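Local coordinates for filamentation induced by cAMP protein Fic (Desulfovibrio alaskensis, PDB 4RGL) that belongs to the Fic/DOC family, combining a largely helical Fic core with a smaller C-terminal domain related to helix-turn-helix proteins, at residues A[96-99]-A[100-103]; A[111-114]-A[115-119]; A[236-239]-A[240-244]; A[172-175]-A[176-180]. All coordinates share one frame; numbering follows the deposited sequence.

Interaction 1: residues A[96-99]-A[100-103]; sequences EAME and DWDA
Ala97 and Trp101 meet in a local turn contact, four residues apart, within the link that joins helix 82-95 to helix 106-117. The indole of Trp101 lies across the peptide between Ala97 and Met98. Ala97 O stands 3.3 Å above the ring plane, over its centre, while Met98 N is higher and closer to the rim. Ala97 CB approaches the six-membered ring, 3.7 Å from Trp101 CZ2. From the neighbouring residue, the selenomethionine side chain of Met98 runs at about a right angle to the tryptophan and brings its CG to 4.1 Å from Trp101 CZ3. The ring is folded back over the turn because CG of Trp101 sits beside its own backbone N, chi1 -52°. Beneath it the backbone closes in 3-10 fashion: Asp100 N donates to Ala97 O (3.3 Å) and Trp101 N to Met98 O (3.0 Å). Ala112 of helix 106-117 packs on the opposite indole face, and Leu199 of helix 189-202 also touches the ring. The Ala97 carbonyl is thus used twice, as hydrogen-bond acceptor and as a surface for the indole, which couples the turn's backbone to its apolar packing.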
loop_
_atom_site.group_PDB
_atom_site.type_symbol
_atom_site.label_atom_id
_atom_site.label_comp_id
_atom_site.label_asym_id
_atom_site.label_seq_id
_atom_site.Cartn_x
_atom_site.Cartn_y
_atom_site.Cartn_z
ATOM N N GLU A 96 -8.165 -0.684 6.366
ATOM C CA GLU A 96 -8.414 0.577 7.070
ATOM C C GLU A 96 -8.719 0.334 8.562
ATOM O O GLU A 96 -8.683 1.275 9.351
ATOM C CB GLU A 96 -9.567 1.363 6.411
ATOM C CG GLU A 96 -9.240 1.884 5.015
ATOM C CD GLU A 96 -8.012 2.774 4.924
ATOM O OE1 GLU A 96 -7.962 3.800 5.641
ATOM O OE2 GLU A 96 -7.139 2.487 4.072
ATOM N N ALA A 97 -8.956 -0.929 8.951
ATOM C CA ALA A 97 -9.305 -1.260 10.337
ATOM C C ALA A 97 -8.109 -1.906 11.102
ATOM O O ALA A 97 -8.304 -2.455 12.191
ATOM C CB ALA A 97 -10.502 -2.200 10.357
HETATM N N MSE A 98 -6.871 -1.762 10.569
HETATM C CA MSE A 98 -5.680 -2.371 11.188
HETATM C C MSE A 98 -5.352 -1.734 12.525
HETATM O O MSE A 98 -4.781 -2.398 13.392
HETATM C CB MSE A 98 -4.471 -2.264 10.266
HETATM C CG MSE A 98 -4.607 -3.078 8.997
HETATM SE SE MSE A 98 -2.964 -3.125 7.987
HETATM C CE MSE A 98 -2.134 -4.264 8.914
ATOM N N GLU A 99 -5.681 -0.429 12.693
ATOM C CA GLU A 99 -5.398 0.307 13.934
ATOM C C GLU A 99 -6.015 -0.413 15.157
ATOM O O GLU A 99 -5.437 -0.383 16.244
ATOM C CB GLU A 99 -5.937 1.755 13.833
ATOM C CG GLU A 99 -5.523 2.662 14.997
ATOM C CD GLU A 99 -4.042 3.013 15.057
ATOM O OE1 GLU A 99 -3.506 3.507 14.038
ATOM O OE2 GLU A 99 -3.457 2.921 16.162
ATOM N N ASP A 100 -7.150 -1.113 14.950
ATOM C CA ASP A 100 -7.886 -1.787 16.029
ATOM C C ASP A 100 -7.204 -3.095 16.489
ATOM O O ASP A 100 -7.510 -3.585 17.584
ATOM C CB ASP A 100 -9.331 -2.116 15.569
ATOM C CG ASP A 100 -10.131 -0.921 15.070
ATOM O OD1 ASP A 100 -9.809 0.227 15.476
ATOM O OD2 ASP A 100 -11.131 -1.138 14.341
ATOM N N TRP A 101 -6.370 -3.717 15.619
ATOM C CA TRP A 101 -5.927 -5.086 15.855
ATOM C C TRP A 101 -4.492 -5.197 16.389
ATOM O O TRP A 101 -3.586 -4.475 15.955
ATOM C CB TRP A 101 -6.041 -5.915 14.582
ATOM C CG TRP A 101 -7.393 -5.854 13.948
ATOM C CD1 TRP A 101 -8.599 -5.949 14.577
ATOM C CD2 TRP A 101 -7.675 -5.816 12.548
ATOM N NE1 TRP A 101 -9.615 -5.858 13.661
ATOM C CE2 TRP A 101 -9.077 -5.803 12.403
ATOM C CE3 TRP A 101 -6.874 -5.785 11.394
ATOM C CZ2 TRP A 101 -9.699 -5.740 11.153
ATOM C CZ3 TRP A 101 -7.491 -5.704 10.158
ATOM C CH2 TRP A 101 -8.888 -5.695 10.044
ATOM N N ASP A 102 -4.292 -6.182 17.279
ATOM C CA ASP A 102 -3.004 -6.648 17.747
ATOM C C ASP A 102 -2.749 -8.026 17.126
ATOM O O ASP A 102 -3.602 -8.912 17.233
ATOM C CB ASP A 102 -2.986 -6.697 19.299
ATOM C CG ASP A 102 -1.651 -7.092 19.912
ATOM O OD1 ASP A 102 -1.040 -8.074 19.427
ATOM O OD2 ASP A 102 -1.294 -6.524 20.968
ATOM N N ALA A 103 -1.644 -8.169 16.380
ATOM C CA ALA A 103 -1.373 -9.362 15.562
ATOM C C ALA A 103 -1.413 -10.692 16.383
ATOM O O ALA A 103 -1.593 -11.762 15.798
ATOM C CB ALA A 103 -0.032 -9.226 14.883
#

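Interaction 2: residues A[111-114]-A[115-119]; sequences AAHE and LLMRG
The last turns of helix 106-117, in the Fic core, bring His113 against Met117 and Glu114 against Arg118, two pairs each spaced four residues apart. CG of the selenomethionine Met117 lies over one face of the His113 imidazole, displaced toward its rim. This CH-pi contact puts it 3.7 Å from the ring centroid and 3.3 Å from His113 NE2. The bend at chi2 (-53°) then places Met117 SE obliquely to the ring, above its plane but beyond the rim. On another side of the helix, Glu114 forms a salt bridge with Arg118: OE2 takes NE at 2.7 Å and, more weakly, NH2 at 3.1 Å. One carboxylate oxygen therefore serves both donors, at the edge of a guanidinium nearly coplanar with the carboxylate. The bend of Glu114 at chi2 (59°) turns its acid toward the arginine, and OE1 is bonded to Thr124. The regular backbone bonds finish with Met117 N to His113 O (2.9 Å); the next, from Arg118 N to Glu114 O, is weak, as Arg118 leaves helical geometry. His113 also stacks on Phe185 and hydrogen-bonds Gly125 N and Asp187 O, so this helix end packs against the HPFADGNGR segment, the signature motif of Fic proteins.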
loop_
_atom_site.group_PDB
_atom_site.type_symbol
_atom_site.label_atom_id
_atom_site.label_comp_id
_atom_site.label_asym_id
_atom_site.label_seq_id
_atom_site.Cartn_x
_atom_site.Cartn_y
_atom_site.Cartn_z
ATOM N N ALA A 111 -11.866 -11.193 13.397
ATOM C CA ALA A 111 -12.559 -9.954 13.024
ATOM C C ALA A 111 -12.080 -9.442 11.639
ATOM O O ALA A 111 -12.893 -8.954 10.842
ATOM C CB ALA A 111 -12.330 -8.888 14.088
ATOM N N ALA A 112 -10.771 -9.603 11.345
ATOM C CA ALA A 112 -10.198 -9.205 10.061
ATOM C C ALA A 112 -10.716 -10.092 8.933
ATOM O O ALA A 112 -11.093 -9.584 7.871
ATOM C CB ALA A 112 -8.680 -9.274 10.124
ATOM N N HIS A 113 -10.751 -11.423 9.163
ATOM C CA HIS A 113 -11.238 -12.376 8.165
ATOM C C HIS A 113 -12.720 -12.112 7.839
ATOM O O HIS A 113 -13.124 -12.216 6.672
ATOM C CB HIS A 113 -11.044 -13.812 8.653
ATOM C CG HIS A 113 -11.461 -14.841 7.654
ATOM N ND1 HIS A 113 -12.662 -15.515 7.774
ATOM C CD2 HIS A 113 -10.859 -15.220 6.502
ATOM C CE1 HIS A 113 -12.733 -16.308 6.719
ATOM N NE2 HIS A 113 -11.668 -16.163 5.925
ATOM N N GLU A 114 -13.514 -11.703 8.868
ATOM C CA GLU A 114 -14.918 -11.337 8.695
ATOM C C GLU A 114 -15.058 -10.146 7.721
ATOM O O GLU A 114 -15.810 -10.237 6.753
ATOM C CB GLU A 114 -15.570 -11.009 10.067
ATOM C CG GLU A 114 -16.747 -10.025 10.008
ATOM C CD GLU A 114 -17.929 -10.428 9.142
ATOM O OE1 GLU A 114 -18.068 -11.635 8.836
ATOM O OE2 GLU A 114 -18.723 -9.533 8.779
ATOM N N LEU A 115 -14.309 -9.052 7.958
ATOM C CA LEU A 115 -14.378 -7.862 7.104
ATOM C C LEU A 115 -13.939 -8.172 5.688
ATOM O O LEU A 115 -14.495 -7.617 4.737
ATOM C CB LEU A 115 -13.509 -6.741 7.673
ATOM C CG LEU A 115 -14.050 -6.043 8.900
ATOM C CD1 LEU A 115 -13.003 -5.137 9.504
ATOM C CD2 LEU A 115 -15.294 -5.255 8.570
ATOM N N LEU A 116 -12.931 -9.048 5.540
ATOM C CA LEU A 116 -12.348 -9.380 4.251
ATOM C C LEU A 116 -13.272 -10.285 3.425
ATOM O O LEU A 116 -13.306 -10.164 2.202
ATOM C CB LEU A 116 -10.984 -10.073 4.460
ATOM C CG LEU A 116 -10.186 -10.410 3.193
ATOM C CD1 LEU A 116 -9.612 -9.147 2.552
ATOM C CD2 LEU A 116 -9.070 -11.371 3.506
HETATM N N MSE A 117 -13.992 -11.209 4.081
HETATM C CA MSE A 117 -14.778 -12.217 3.350
HETATM C C MSE A 117 -16.307 -11.971 3.449
HETATM O O MSE A 117 -17.082 -12.738 2.869
HETATM C CB MSE A 117 -14.454 -13.636 3.869
HETATM C CG MSE A 117 -12.968 -14.004 3.772
HETATM SE SE MSE A 117 -12.221 -13.762 1.990
HETATM C CE MSE A 117 -13.304 -14.953 1.024
ATOM N N ARG A 118 -16.737 -10.904 4.173
ATOM C CA ARG A 118 -18.164 -10.621 4.371
ATOM C C ARG A 118 -18.935 -10.688 3.049
ATOM O O ARG A 118 -18.545 -10.045 2.068
ATOM C CB ARG A 118 -18.361 -9.252 5.022
ATOM C CG ARG A 118 -19.836 -8.898 5.264
ATOM C CD ARG A 118 -19.983 -7.541 5.903
ATOM N NE ARG A 118 -19.304 -7.481 7.192
ATOM C CZ ARG A 118 -19.218 -6.385 7.931
ATOM N NH1 ARG A 118 -19.763 -5.249 7.512
ATOM N NH2 ARG A 118 -18.575 -6.410 9.089
ATOM N N GLY A 119 -19.984 -11.521 3.026
ATOM C CA GLY A 119 -20.879 -11.656 1.879
ATOM C C GLY A 119 -20.323 -12.452 0.710
ATOM O O GLY A 119 -21.014 -12.631 -0.295
#

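Interaction 3: residues A[236-239]-A[240-244]; sequences DATP and FVEFM
Phe240 begins the second segment by laying its CB 3.4 Å from Ala237 O, in the opening turn of helix 238-257. Its ring leads away from that turn, toward Tyr224 and Leu228 of helix 221-234. Val241 follows and makes the apolar contact of the pair: its N donates to Ala237 O (2.9 Å), and CG2 reaches 4.3 Å from Ala237 CB. Because CG2 stands beside the backbone N of Val241, it faces back along the helix toward that alanine, 3.3 Å from Ala237 O. Glu242 N bonds to Thr238 O at 3.0 Å, nearly straight at 165°, and the methylene CG passes over the same oxygen at 3.5 Å. Beyond CG the glutamate chain is extended, and only its OE2 comes loosely near the methyl of Thr238. At Phe243 the backbone N donates to Pro239 O (3.1 Å), while the ring departs toward Arg220. Met244, a selenomethionine, continues the helix through a bond from its N to Phe240 O. At the start of this ladder Asp236 OD1 accepts from Thr238 N at 3.2 Å, met from well above the carboxylate plane; Thr238 OG1 is bonded to Thr13. Pro239 lacks an N-H, which costs little where no preceding helical turn exists to receive one. An aspartate capping bond followed by proline in the first turn is a familiar arrangement at the N-terminal end of an alpha helix.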
loop_
_atom_site.group_PDB
_atom_site.type_symbol
_atom_site.label_atom_id
_atom_site.label_comp_id
_atom_site.label_asym_id
_atom_site.label_seq_id
_atom_site.Cartn_x
_atom_site.Cartn_y
_atom_site.Cartn_z
ATOM N N ASP A 236 12.164 -25.722 6.501
ATOM C CA ASP A 236 13.006 -24.631 6.993
ATOM C C ASP A 236 12.492 -23.277 6.483
ATOM O O ASP A 236 12.404 -23.070 5.275
ATOM C CB ASP A 236 14.470 -24.849 6.557
ATOM C CG ASP A 236 15.439 -23.803 7.075
ATOM O OD1 ASP A 236 15.095 -23.108 8.065
ATOM O OD2 ASP A 236 16.568 -23.730 6.543
ATOM N N ALA A 237 12.184 -22.347 7.407
ATOM C CA ALA A 237 11.655 -21.022 7.046
ATOM C C ALA A 237 12.760 -20.095 6.505
ATOM O O ALA A 237 12.460 -19.134 5.795
ATOM C CB ALA A 237 10.992 -20.383 8.250
ATOM N N THR A 238 14.036 -20.385 6.853
ATOM C CA THR A 238 15.198 -19.547 6.508
ATOM C C THR A 238 15.129 -19.005 5.016
ATOM O O THR A 238 15.209 -17.791 4.818
ATOM C CB THR A 238 16.504 -20.328 6.748
ATOM O OG1 THR A 238 16.542 -20.755 8.109
ATOM C CG2 THR A 238 17.747 -19.508 6.422
ATOM N N PRO A 239 15.004 -19.884 3.969
ATOM C CA PRO A 239 15.021 -19.366 2.583
ATOM C C PRO A 239 13.845 -18.422 2.295
ATOM O O PRO A 239 13.998 -17.464 1.527
ATOM C CB PRO A 239 14.938 -20.636 1.728
ATOM C CG PRO A 239 14.395 -21.684 2.646
ATOM C CD PRO A 239 14.923 -21.357 3.991
ATOM N N PHE A 240 12.672 -18.685 2.914
ATOM C CA PHE A 240 11.498 -17.827 2.758
ATOM C C PHE A 240 11.740 -16.464 3.423
ATOM O O PHE A 240 11.375 -15.425 2.857
ATOM C CB PHE A 240 10.245 -18.508 3.352
ATOM C CG PHE A 240 8.994 -17.655 3.313
ATOM C CD1 PHE A 240 8.236 -17.556 2.151
ATOM C CD2 PHE A 240 8.543 -16.999 4.453
ATOM C CE1 PHE A 240 7.077 -16.773 2.117
ATOM C CE2 PHE A 240 7.381 -16.222 4.420
ATOM C CZ PHE A 240 6.652 -16.120 3.254
ATOM N N VAL A 241 12.376 -16.468 4.616
ATOM C CA VAL A 241 12.691 -15.241 5.351
ATOM C C VAL A 241 13.652 -14.380 4.521
ATOM O O VAL A 241 13.423 -13.179 4.374
ATOM C CB VAL A 241 13.274 -15.557 6.756
ATOM C CG1 VAL A 241 13.662 -14.274 7.493
ATOM C CG2 VAL A 241 12.286 -16.373 7.583
ATOM N N GLU A 242 14.666 -15.019 3.891
ATOM C CA GLU A 242 15.592 -14.323 2.993
ATOM C C GLU A 242 14.840 -13.680 1.833
ATOM O O GLU A 242 15.116 -12.532 1.486
ATOM C CB GLU A 242 16.664 -15.289 2.450
ATOM C CG GLU A 242 17.720 -15.701 3.466
ATOM C CD GLU A 242 18.820 -16.576 2.886
ATOM O OE1 GLU A 242 18.705 -16.974 1.704
ATOM O OE2 GLU A 242 19.803 -16.853 3.610
ATOM N N PHE A 243 13.877 -14.427 1.225
ATOM C CA PHE A 243 13.103 -13.925 0.091
ATOM C C PHE A 243 12.264 -12.735 0.496
ATOM O O PHE A 243 12.281 -11.711 -0.192
ATOM C CB PHE A 243 12.198 -15.030 -0.495
ATOM C CG PHE A 243 11.388 -14.581 -1.698
ATOM C CD1 PHE A 243 11.904 -14.693 -2.987
ATOM C CD2 PHE A 243 10.125 -14.013 -1.538
ATOM C CE1 PHE A 243 11.167 -14.253 -4.094
ATOM C CE2 PHE A 243 9.403 -13.552 -2.643
ATOM C CZ PHE A 243 9.927 -13.680 -3.915
HETATM N N MSE A 244 11.497 -12.868 1.604
HETATM C CA MSE A 244 10.587 -11.820 2.044
HETATM C C MSE A 244 11.352 -10.567 2.493
HETATM O O MSE A 244 11.011 -9.465 2.057
HETATM C CB MSE A 244 9.687 -12.320 3.165
HETATM C CG MSE A 244 8.450 -11.446 3.373
HETATM SE SE MSE A 244 7.399 -11.235 1.730
HETATM C CE MSE A 244 7.082 -13.100 1.337
#

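Interaction 4: residues A[172-175]-A[176-180]; sequences SCIF and HYEFE
Phe175 and Phe179 lie side by side on helix 168-182 and point the same way, one helical turn apart. Their planes are 25° from parallel, yet the rings are slid so far past one another that they hardly overlap, with centroids 5.8 Å apart. The rings touch obliquely: Phe175 CE1 comes to 3.7 Å from Phe179 CD2 and 3.9 Å from Phe179 CB. Both rings leave the helix in the same sense, each with CG opposite the backbone N (chi1 -175° and -173°), which keeps them in step. The main chain beneath is joined by Phe179 N donating to Phe175 O at 2.7 Å. Tyr177 projects elsewhere, with Ile174 O near the plane of its ring, at the edge. Glu178 CG, set beside its own backbone N, passes Ile174 O at 3.4 Å, and the bend at chi2 lies beyond it; the Glu178 N gives that oxygen a 2.9 Å hydrogen bond. Leu157 and Trp196, from two other helices, also pack on Phe175, and Met192 on Phe179; His176 ND1 is bonded to Gln197. The pair is a buried aromatic ridge of the central helix of the Fic core, which runs directly into the signature motif beginning at His183.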
loop_
_atom_site.group_PDB
_atom_site.type_symbol
_atom_site.label_atom_id
_atom_site.label_comp_id
_atom_site.label_asym_id
_atom_site.label_seq_id
_atom_site.Cartn_x
_atom_site.Cartn_y
_atom_site.Cartn_z
ATOM N N SER A 172 7.479 -11.364 11.374
ATOM C CA SER A 172 6.437 -11.252 10.343
ATOM C C SER A 172 6.630 -12.305 9.255
ATOM O O SER A 172 5.653 -12.878 8.776
ATOM C CB SER A 172 6.437 -9.858 9.724
ATOM O OG SER A 172 7.626 -9.619 8.993
ATOM N N CYS A 173 7.891 -12.579 8.882
ATOM C CA CYS A 173 8.203 -13.587 7.871
ATOM C C CYS A 173 7.896 -14.985 8.405
ATOM O O CYS A 173 7.317 -15.803 7.684
ATOM C CB CYS A 173 9.657 -13.472 7.425
ATOM S SG CYS A 173 10.058 -11.913 6.604
ATOM N N ILE A 174 8.301 -15.269 9.668
ATOM C CA ILE A 174 8.065 -16.577 10.289
ATOM C C ILE A 174 6.551 -16.848 10.387
ATOM O O ILE A 174 6.097 -17.944 10.034
ATOM C CB ILE A 174 8.745 -16.667 11.686
ATOM C CG1 ILE A 174 10.280 -16.386 11.603
ATOM C CG2 ILE A 174 8.460 -18.013 12.345
ATOM C CD1 ILE A 174 11.122 -17.475 10.855
ATOM N N PHE A 175 5.768 -15.839 10.840
ATOM C CA PHE A 175 4.316 -15.978 10.960
ATOM C C PHE A 175 3.684 -16.257 9.594
ATOM O O PHE A 175 2.871 -17.170 9.473
ATOM C CB PHE A 175 3.697 -14.720 11.586
ATOM C CG PHE A 175 2.212 -14.842 11.854
ATOM C CD1 PHE A 175 1.283 -14.573 10.854
ATOM C CD2 PHE A 175 1.744 -15.239 13.099
ATOM C CE1 PHE A 175 -0.082 -14.725 11.091
ATOM C CE2 PHE A 175 0.374 -15.372 13.339
ATOM C CZ PHE A 175 -0.530 -15.112 12.335
ATOM N N HIS A 176 4.073 -15.472 8.562
ATOM C CA HIS A 176 3.578 -15.640 7.186
ATOM C C HIS A 176 3.797 -17.074 6.717
ATOM O O HIS A 176 2.887 -17.690 6.175
ATOM C CB HIS A 176 4.303 -14.649 6.236
ATOM C CG HIS A 176 3.616 -14.434 4.913
ATOM N ND1 HIS A 176 3.483 -13.168 4.370
ATOM C CD2 HIS A 176 3.038 -15.329 4.078
ATOM C CE1 HIS A 176 2.860 -13.336 3.216
ATOM N NE2 HIS A 176 2.554 -14.616 3.007
ATOM N N TYR A 177 4.996 -17.616 6.969
ATOM C CA TYR A 177 5.378 -18.965 6.565
ATOM C C TYR A 177 4.547 -20.013 7.295
ATOM O O TYR A 177 4.051 -20.951 6.667
ATOM C CB TYR A 177 6.871 -19.188 6.832
ATOM C CG TYR A 177 7.330 -20.613 6.632
ATOM C CD1 TYR A 177 7.578 -21.115 5.358
ATOM C CD2 TYR A 177 7.649 -21.421 7.721
ATOM C CE1 TYR A 177 8.069 -22.405 5.169
ATOM C CE2 TYR A 177 8.179 -22.698 7.547
ATOM C CZ TYR A 177 8.380 -23.190 6.269
ATOM O OH TYR A 177 8.867 -24.465 6.094
ATOM N N GLU A 178 4.387 -19.861 8.610
ATOM C CA GLU A 178 3.607 -20.800 9.405
ATOM C C GLU A 178 2.119 -20.716 9.054
ATOM O O GLU A 178 1.479 -21.747 8.846
ATOM C CB GLU A 178 3.816 -20.542 10.898
ATOM C CG GLU A 178 5.204 -20.919 11.388
ATOM C CD GLU A 178 5.552 -22.386 11.216
ATOM O OE1 GLU A 178 4.692 -23.243 11.521
ATOM O OE2 GLU A 178 6.689 -22.678 10.784
ATOM N N PHE A 179 1.583 -19.473 8.934
ATOM C CA PHE A 179 0.173 -19.231 8.606
ATOM C C PHE A 179 -0.191 -19.858 7.257
ATOM O O PHE A 179 -1.259 -20.448 7.129
ATOM C CB PHE A 179 -0.121 -17.714 8.585
ATOM C CG PHE A 179 -1.578 -17.362 8.418
ATOM C CD1 PHE A 179 -2.148 -17.258 7.151
ATOM C CD2 PHE A 179 -2.379 -17.107 9.523
ATOM C CE1 PHE A 179 -3.507 -16.959 6.998
ATOM C CE2 PHE A 179 -3.731 -16.780 9.367
ATOM C CZ PHE A 179 -4.286 -16.709 8.104
ATOM N N GLU A 180 0.700 -19.730 6.250
ATOM C CA GLU A 180 0.451 -20.276 4.912
ATOM C C GLU A 180 0.385 -21.816 4.961
ATOM O O GLU A 180 -0.409 -22.421 4.239
ATOM C CB GLU A 180 1.546 -19.808 3.925
ATOM C CG GLU A 180 1.166 -19.955 2.448
ATOM C CD GLU A 180 1.393 -21.326 1.820
ATOM O OE1 GLU A 180 2.007 -22.195 2.481
ATOM O OE2 GLU A 180 1.055 -21.488 0.625
#

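How the interactions relate
All four contacts are local, so each closes just a turn of backbone, and they follow in series without nesting or crossing. From the N terminus, interaction 1 shapes the link after helix 82-95, and interaction 2 ends the next helix, 106-117; they touch where Trp101 meets Ala111 and Leu115. Interaction 4 comes third, on helix 168-182, its nearest atoms about 5 Å from interaction 1 and 7 Å from interaction 2. Interaction 3 opens helix 238-257 and packs on interaction 4: Met244 CB lies 3.5 Å from Cys173 SG, and Ala237 CB lies 3.5 Å from Tyr177 CD2. Helix 189-202 bridges the two pairs, contacting interactions 1, 2 and 4.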